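Side-chain contacts in CaaX farnesyltransferase alpha subunit Ram2 (Aspergillus fumigatus, PDB 4L9P), which probably works with the beta subunit Ram1 to attach farnesyl groups, and perhaps geranylgeranyl groups, to proteins ending in a CAAX sequence: residues T165-L170 with P180-D185; W169-F174 with R203-F208. The protein carries 1 engineered substitution. One frame throughout, in Å; residues are numbered along the deposited sequence.

Contact 1: residues T165-L170 with P180-D185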
loop_
_atom_site.group_PDB
_atom_site.type_symbol
_atom_site.label_atom_id
_atom_site.label_comp_id
_atom_site.label_asym_id
_atom_site.label_seq_id
_atom_site.Cartn_x
_atom_site.Cartn_y
_atom_site.Cartn_z
ATOM N N THR A 165 -9.886 6.331 -8.250
ATOM C CA THR A 165 -9.724 7.357 -7.234
ATOM C C THR A 165 -10.165 8.709 -7.779
ATOM O O THR A 165 -10.907 9.454 -7.098
ATOM C CB THR A 165 -8.255 7.399 -6.756
ATOM O OG1 THR A 165 -8.000 6.153 -6.059
ATOM C CG2 THR A 165 -8.041 8.581 -5.810
ATOM N N TYR A 166 -9.750 9.010 -9.019
ATOM C CA TYR A 166 -10.215 10.293 -9.614
ATOM C C TYR A 166 -11.730 10.279 -9.730
ATOM O O TYR A 166 -12.392 11.314 -9.424
ATOM C CB TYR A 166 -9.559 10.453 -10.952
ATOM C CG TYR A 166 -10.145 11.694 -11.699
ATOM C CD1 TYR A 166 -9.711 13.011 -11.393
ATOM C CD2 TYR A 166 -11.189 11.515 -12.604
ATOM C CE1 TYR A 166 -10.292 14.100 -12.043
ATOM C CE2 TYR A 166 -11.781 12.610 -13.233
ATOM C CZ TYR A 166 -11.300 13.882 -12.926
ATOM O OH TYR A 166 -11.822 14.993 -13.567
ATOM N N ARG A 167 -12.333 9.178 -10.150
ATOM C CA ARG A 167 -13.785 9.191 -10.331
ATOM C C ARG A 167 -14.504 9.351 -8.981
ATOM O O ARG A 167 -15.561 9.999 -8.934
ATOM C CB ARG A 167 -14.258 7.931 -11.094
ATOM C CG ARG A 167 -15.706 8.130 -11.667
ATOM C CD ARG A 167 -16.116 7.029 -12.622
ATOM N NE ARG A 167 -17.392 7.410 -13.212
ATOM C CZ ARG A 167 -17.843 7.017 -14.393
ATOM N NH1 ARG A 167 -17.143 6.159 -15.129
ATOM N NH2 ARG A 167 -19.000 7.550 -14.840
ATOM N N HIS A 168 -13.942 8.829 -7.872
ATOM C CA HIS A 168 -14.575 9.078 -6.566
ATOM C C HIS A 168 -14.510 10.586 -6.275
ATOM O O HIS A 168 -15.534 11.162 -5.833
ATOM C CB HIS A 168 -13.731 8.377 -5.467
ATOM C CG HIS A 168 -14.104 8.799 -4.089
ATOM N ND1 HIS A 168 -15.091 8.146 -3.381
ATOM C CD2 HIS A 168 -13.721 9.865 -3.323
ATOM C CE1 HIS A 168 -15.289 8.771 -2.220
ATOM N NE2 HIS A 168 -14.476 9.816 -2.155
ATOM N N TRP A 169 -13.368 11.229 -6.523
ATOM C CA TRP A 169 -13.257 12.669 -6.288
ATOM C C TRP A 169 -14.287 13.406 -7.171
ATOM O O TRP A 169 -14.931 14.378 -6.698
ATOM C CB TRP A 169 -11.809 13.139 -6.611
ATOM C CG TRP A 169 -11.730 14.627 -6.575
ATOM C CD1 TRP A 169 -11.547 15.449 -5.473
ATOM C CD2 TRP A 169 -11.992 15.486 -7.666
ATOM N NE1 TRP A 169 -11.644 16.755 -5.836
ATOM C CE2 TRP A 169 -11.929 16.826 -7.175
ATOM C CE3 TRP A 169 -12.248 15.260 -9.020
ATOM C CZ2 TRP A 169 -12.143 17.938 -8.009
ATOM C CZ3 TRP A 169 -12.499 16.390 -9.835
ATOM C CH2 TRP A 169 -12.434 17.691 -9.311
ATOM N N LEU A 170 -14.425 12.999 -8.436
ATOM C CA LEU A 170 -15.329 13.685 -9.366
ATOM C C LEU A 170 -16.745 13.586 -8.851
ATOM O O LEU A 170 -17.519 14.610 -8.920
ATOM C CB LEU A 170 -15.179 13.023 -10.725
ATOM C CG LEU A 170 -15.996 13.673 -11.849
ATOM C CD1 LEU A 170 -15.289 14.953 -12.325
ATOM C CD2 LEU A 170 -16.120 12.660 -12.995
ATOM N N PRO A 180 -27.221 9.296 -13.229
ATOM C CA PRO A 180 -27.490 7.947 -13.724
ATOM C C PRO A 180 -26.294 7.369 -14.459
ATOM O O PRO A 180 -26.190 6.121 -14.491
ATOM C CB PRO A 180 -28.656 8.128 -14.704
ATOM C CG PRO A 180 -28.819 9.575 -14.840
ATOM C CD PRO A 180 -28.225 10.298 -13.710
ATOM N N ARG A 181 -25.385 8.194 -14.989
ATOM C CA ARG A 181 -24.204 7.574 -15.669
ATOM C C ARG A 181 -23.261 6.928 -14.671
ATOM O O ARG A 181 -22.510 6.039 -15.044
ATOM C CB ARG A 181 -23.429 8.563 -16.513
ATOM C CG ARG A 181 -24.048 8.739 -17.906
ATOM C CD ARG A 181 -23.864 7.470 -18.778
ATOM N NE ARG A 181 -22.422 7.187 -18.901
ATOM C CZ ARG A 181 -21.556 7.848 -19.669
ATOM N NH1 ARG A 181 -21.948 8.853 -20.492
ATOM N NH2 ARG A 181 -20.284 7.552 -19.640
ATOM N N GLU A 182 -23.288 7.366 -13.409
ATOM C CA GLU A 182 -22.367 6.730 -12.448
ATOM C C GLU A 182 -22.822 5.305 -12.211
ATOM O O GLU A 182 -21.990 4.368 -12.305
ATOM C CB GLU A 182 -22.340 7.531 -11.138
ATOM C CG GLU A 182 -21.573 8.870 -11.270
ATOM C CD GLU A 182 -20.153 8.690 -11.789
ATOM O OE1 GLU A 182 -19.452 7.805 -11.236
ATOM O OE2 GLU A 182 -19.716 9.360 -12.741
ATOM N N ILE A 183 -24.082 5.081 -11.903
ATOM C CA ILE A 183 -24.572 3.719 -11.745
ATOM C C ILE A 183 -24.541 2.951 -13.056
ATOM O O ILE A 183 -24.189 1.765 -13.064
ATOM C CB ILE A 183 -25.923 3.695 -11.026
ATOM C CG1 ILE A 183 -26.197 2.340 -10.457
ATOM C CG2 ILE A 183 -27.091 4.217 -11.915
ATOM C CD1 ILE A 183 -25.265 2.102 -9.133
ATOM N N GLN A 184 -24.901 3.593 -14.173
ATOM C CA GLN A 184 -24.901 2.863 -15.432
ATOM C C GLN A 184 -23.496 2.416 -15.799
ATOM O O GLN A 184 -23.316 1.270 -16.300
ATOM C CB GLN A 184 -25.438 3.774 -16.546
ATOM C CG GLN A 184 -25.309 3.191 -17.951
ATOM C CD GLN A 184 -25.838 4.180 -18.982
ATOM O OE1 GLN A 184 -26.890 4.834 -18.761
ATOM N NE2 GLN A 184 -25.074 4.364 -20.061
ATOM N N ASP A 185 -22.479 3.256 -15.558
ATOM C CA ASP A 185 -21.108 2.843 -15.922
ATOM C C ASP A 185 -20.621 1.719 -14.992
ATOM O O ASP A 185 -19.985 0.781 -15.474
ATOM C CB ASP A 185 -20.169 4.063 -15.880
ATOM C CG ASP A 185 -20.410 5.025 -17.030
ATOM O OD1 ASP A 185 -21.280 4.756 -17.923
ATOM O OD2 ASP A 185 -19.731 6.062 -17.039
#
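Arg167, Glu182, Asp185 and Arg181 form a salt-bridge network joining helices that belong to successive prenyltransferase alpha-subunit repeats, in the TPR-like helical-hairpin fold. Segments 165-170 and 180-185, on helices 161-174 and 180-192, run roughly antiparallel, at 153° with their axes 12.5 Å apart at closest approach, and charged side chains span that width. The Arg167 chain is extended from CG to NE, with CG anti to the backbone N (chi1 -163°), which carries the guanidinium across. Arg167 grips Glu182 side-on: Arg167 NE lies 2.9 Å from Glu182 OE1, on its syn side, and Arg167 NH2 lies 2.9 Å from Glu182 OE2, which it meets from above the carboxylate plane. Arg167 NH2 also donates to Asp185 OD2, at 2.8 Å, from the anti side. Arg181 takes the syn sides of Asp185, with Arg181 NE 2.9 Å from Asp185 OD1 and Arg181 NH2 3.0 Å from Asp185 OD2. OD2 thus receives an N-H from each arginine, and the two acids probably offset the positive charges gathered here. Around the network, helix 146-156 packs Gln147 and Met151 against Arg167; Gln147 also bonds Glu182 OE2, and Asp148 pairs with Arg181. From helix 197-208, His202 reaches Glu182 OE1.

Contact 2: residues W169-F174 with R203-F208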
loop_
_atom_site.group_PDB
_atom_site.type_symbol
_atom_site.label_atom_id
_atom_site.label_comp_id
_atom_site.label_asym_id
_atom_site.label_seq_id
_atom_site.Cartn_x
_atom_site.Cartn_y
_atom_site.Cartn_z
ATOM N N TRP A 169 -13.368 11.229 -6.523
ATOM C CA TRP A 169 -13.257 12.669 -6.288
ATOM C C TRP A 169 -14.287 13.406 -7.171
ATOM O O TRP A 169 -14.931 14.378 -6.698
ATOM C CB TRP A 169 -11.809 13.139 -6.611
ATOM C CG TRP A 169 -11.730 14.627 -6.575
ATOM C CD1 TRP A 169 -11.547 15.449 -5.473
ATOM C CD2 TRP A 169 -11.992 15.486 -7.666
ATOM N NE1 TRP A 169 -11.644 16.755 -5.836
ATOM C CE2 TRP A 169 -11.929 16.826 -7.175
ATOM C CE3 TRP A 169 -12.248 15.260 -9.020
ATOM C CZ2 TRP A 169 -12.143 17.938 -8.009
ATOM C CZ3 TRP A 169 -12.499 16.390 -9.835
ATOM C CH2 TRP A 169 -12.434 17.691 -9.311
ATOM N N LEU A 170 -14.425 12.999 -8.436
ATOM C CA LEU A 170 -15.329 13.685 -9.366
ATOM C C LEU A 170 -16.745 13.586 -8.851
ATOM O O LEU A 170 -17.519 14.610 -8.920
ATOM C CB LEU A 170 -15.179 13.023 -10.725
ATOM C CG LEU A 170 -15.996 13.673 -11.849
ATOM C CD1 LEU A 170 -15.289 14.953 -12.325
ATOM C CD2 LEU A 170 -16.120 12.660 -12.995
ATOM N N VAL A 171 -17.156 12.427 -8.375
ATOM C CA VAL A 171 -18.501 12.274 -7.831
ATOM C C VAL A 171 -18.738 13.176 -6.631
ATOM O O VAL A 171 -19.810 13.823 -6.555
ATOM C CB VAL A 171 -18.761 10.786 -7.473
ATOM C CG1 VAL A 171 -20.045 10.651 -6.647
ATOM C CG2 VAL A 171 -18.816 9.965 -8.729
ATOM N N ARG A 172 -17.807 13.266 -5.713
ATOM C CA ARG A 172 -18.018 14.140 -4.572
ATOM C C ARG A 172 -18.029 15.593 -5.011
ATOM O O ARG A 172 -18.863 16.391 -4.533
ATOM C CB ARG A 172 -16.918 13.895 -3.548
ATOM C CG ARG A 172 -17.129 14.693 -2.304
ATOM C CD ARG A 172 -16.100 14.267 -1.229
ATOM N NE ARG A 172 -16.274 15.036 0.005
ATOM C CZ ARG A 172 -17.083 14.644 0.995
ATOM N NH1 ARG A 172 -17.861 13.547 0.829
ATOM N NH2 ARG A 172 -17.179 15.388 2.087
ATOM N N HIS A 173 -17.144 15.968 -5.926
ATOM C CA HIS A 173 -16.994 17.373 -6.309
ATOM C C HIS A 173 -18.222 17.897 -7.021
ATOM O O HIS A 173 -18.700 19.011 -6.695
ATOM C CB HIS A 173 -15.786 17.519 -7.209
ATOM C CG HIS A 173 -15.520 18.927 -7.613
ATOM N ND1 HIS A 173 -14.914 19.824 -6.757
ATOM C CD2 HIS A 173 -15.731 19.587 -8.793
ATOM C CE1 HIS A 173 -14.772 20.985 -7.387
ATOM N NE2 HIS A 173 -15.276 20.877 -8.619
ATOM N N PHE A 174 -18.738 17.155 -7.987
ATOM C CA PHE A 174 -19.922 17.598 -8.762
ATOM C C PHE A 174 -21.236 17.019 -8.225
ATOM O O PHE A 174 -22.301 17.209 -8.800
ATOM C CB PHE A 174 -19.721 17.237 -10.220
ATOM C CG PHE A 174 -18.698 18.095 -10.908
ATOM C CD1 PHE A 174 -18.839 19.494 -10.979
ATOM C CD2 PHE A 174 -17.626 17.492 -11.548
ATOM C CE1 PHE A 174 -17.886 20.260 -11.640
ATOM C CE2 PHE A 174 -16.654 18.256 -12.208
ATOM C CZ PHE A 174 -16.803 19.679 -12.284
ATOM N N ARG A 203 -19.651 1.420 -6.452
ATOM C CA ARG A 203 -21.117 1.273 -6.222
ATOM C C ARG A 203 -21.438 1.589 -4.756
ATOM O O ARG A 203 -22.435 2.263 -4.469
ATOM C CB ARG A 203 -21.585 -0.157 -6.538
ATOM C CG ARG A 203 -23.141 -0.225 -6.561
ATOM C CD ARG A 203 -23.608 -1.708 -6.820
ATOM N NE ARG A 203 -25.056 -1.646 -6.902
ATOM C CZ ARG A 203 -25.760 -1.537 -8.023
ATOM N NH1 ARG A 203 -25.168 -1.619 -9.235
ATOM N NH2 ARG A 203 -27.077 -1.342 -7.922
ATOM N N TYR A 204 -20.607 1.079 -3.848
ATOM C CA TYR A 204 -20.866 1.352 -2.435
ATOM C C TYR A 204 -20.811 2.886 -2.167
ATOM O O TYR A 204 -21.666 3.452 -1.466
ATOM C CB TYR A 204 -19.843 0.623 -1.537
ATOM C CG TYR A 204 -20.177 0.880 -0.074
ATOM C CD1 TYR A 204 -19.681 2.015 0.616
ATOM C CD2 TYR A 204 -20.967 -0.037 0.651
ATOM C CE1 TYR A 204 -20.007 2.255 1.958
ATOM C CE2 TYR A 204 -21.279 0.180 1.998
ATOM C CZ TYR A 204 -20.820 1.353 2.631
ATOM O OH TYR A 204 -21.154 1.599 3.956
ATOM N N MET A 205 -19.838 3.571 -2.729
ATOM C CA MET A 205 -19.790 5.010 -2.549
ATOM C C MET A 205 -21.068 5.682 -3.076
ATOM O O MET A 205 -21.670 6.557 -2.400
ATOM C CB MET A 205 -18.623 5.556 -3.302
ATOM C CG MET A 205 -18.436 7.049 -3.057
ATOM S SD MET A 205 -18.599 7.977 -4.555
ATOM C CE MET A 205 -18.588 6.894 -5.849
ATOM N N LEU A 206 -21.512 5.273 -4.268
ATOM C CA LEU A 206 -22.690 5.946 -4.867
ATOM C C LEU A 206 -23.888 5.716 -3.987
ATOM O O LEU A 206 -24.719 6.627 -3.840
ATOM C CB LEU A 206 -22.984 5.332 -6.242
ATOM C CG LEU A 206 -21.925 5.591 -7.315
ATOM C CD1 LEU A 206 -22.292 4.848 -8.603
ATOM C CD2 LEU A 206 -21.717 7.100 -7.592
ATOM N N ARG A 207 -24.045 4.514 -3.444
ATOM C CA ARG A 207 -25.286 4.177 -2.735
ATOM C C ARG A 207 -25.271 4.479 -1.240
ATOM O O ARG A 207 -26.318 4.871 -0.679
ATOM C CB ARG A 207 -25.639 2.711 -2.956
ATOM C CG ARG A 207 -25.967 2.368 -4.438
ATOM C CD ARG A 207 -27.276 2.989 -4.814
ATOM N NE ARG A 207 -27.865 2.380 -5.996
ATOM C CZ ARG A 207 -28.308 3.092 -7.033
ATOM N NH1 ARG A 207 -28.093 4.423 -7.063
ATOM N NH2 ARG A 207 -28.894 2.465 -8.048
ATOM N N PHE A 208 -24.108 4.301 -0.611
ATOM C CA PHE A 208 -24.014 4.280 0.845
ATOM C C PHE A 208 -22.943 5.183 1.341
ATOM O O PHE A 208 -22.823 5.343 2.551
ATOM C CB PHE A 208 -23.842 2.826 1.357
ATOM C CG PHE A 208 -25.015 1.983 1.032
ATOM C CD1 PHE A 208 -26.200 2.208 1.699
ATOM C CD2 PHE A 208 -24.977 1.067 -0.021
ATOM C CE1 PHE A 208 -27.330 1.490 1.380
ATOM C CE2 PHE A 208 -26.097 0.304 -0.330
ATOM C CZ PHE A 208 -27.290 0.549 0.371
#
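Val171 meets Met205 and Leu206 in a small, buried, wholly apolar contact between two helices of the alpha-alpha superhelix that prenyltransferase alpha-subunit repeats build. Segment 169-174 is in the family repeat 143-174 and segment 203-208 in the next, 179-207, so at this point the two neighbouring repeats meet through a few apolar side chains. The backbones stay well apart, with the CA atoms of Val171 and Leu206, the nearest pair, separated by 8.1 Å, and no hydrogen bond crosses between the segments. Only 105 Å² of surface is buried in all, half of it on Val171.

The intervening helix 180-192 helps to close the interface, since its Glu182 touches both Val171 and Leu206, while Trp177 from the preceding loop also lies against Val171. On the side of the partner subunit, Tyr204 stacks its ring on Tyr298 of the Ram1 chain, which places helix 197-208 at the heterodimer interface.

Val171 and Met205 reach toward each other tip to tip. The valine holds CG1 anti to its own backbone N (chi1 169°), and this branch does the touching on both partners. The methionine sends CG out in a similar way and then bends at chi2, which sets SD against the valine. Leu206 arrives differently: its CA-CB bond does not aim at the other helix, but the end of the side chain comes nearer and crosses Val171 at about a right angle. Val171 CG1 consequently has Met205 SD at 3.7 Å and Leu206 CD2 at 4.0 Å.

Both contacts are buried and both start from helix 161-174, yet they bind it to consecutive helices of the following repeat by contrasting chemistry. Contact 1 spans a wide axis separation through the extended Arg167, met by two acids of helix 180-192, whereas contact 2 uses short aliphatic branches and a sulfur to pack against helix 197-208. Their centres are about 6 Å apart, and they merge through Glu182: Glu182 OE1 lies 3.4 Å from Val171 CG2, and Glu182 CB packs 3.6 Å from Leu206 CD2. The apolar patch therefore abuts the ionic network directly. A second junction brings His168 ND1 to 3.5 Å from Met205 CG, so the two contacts also touch through His168 and Met205.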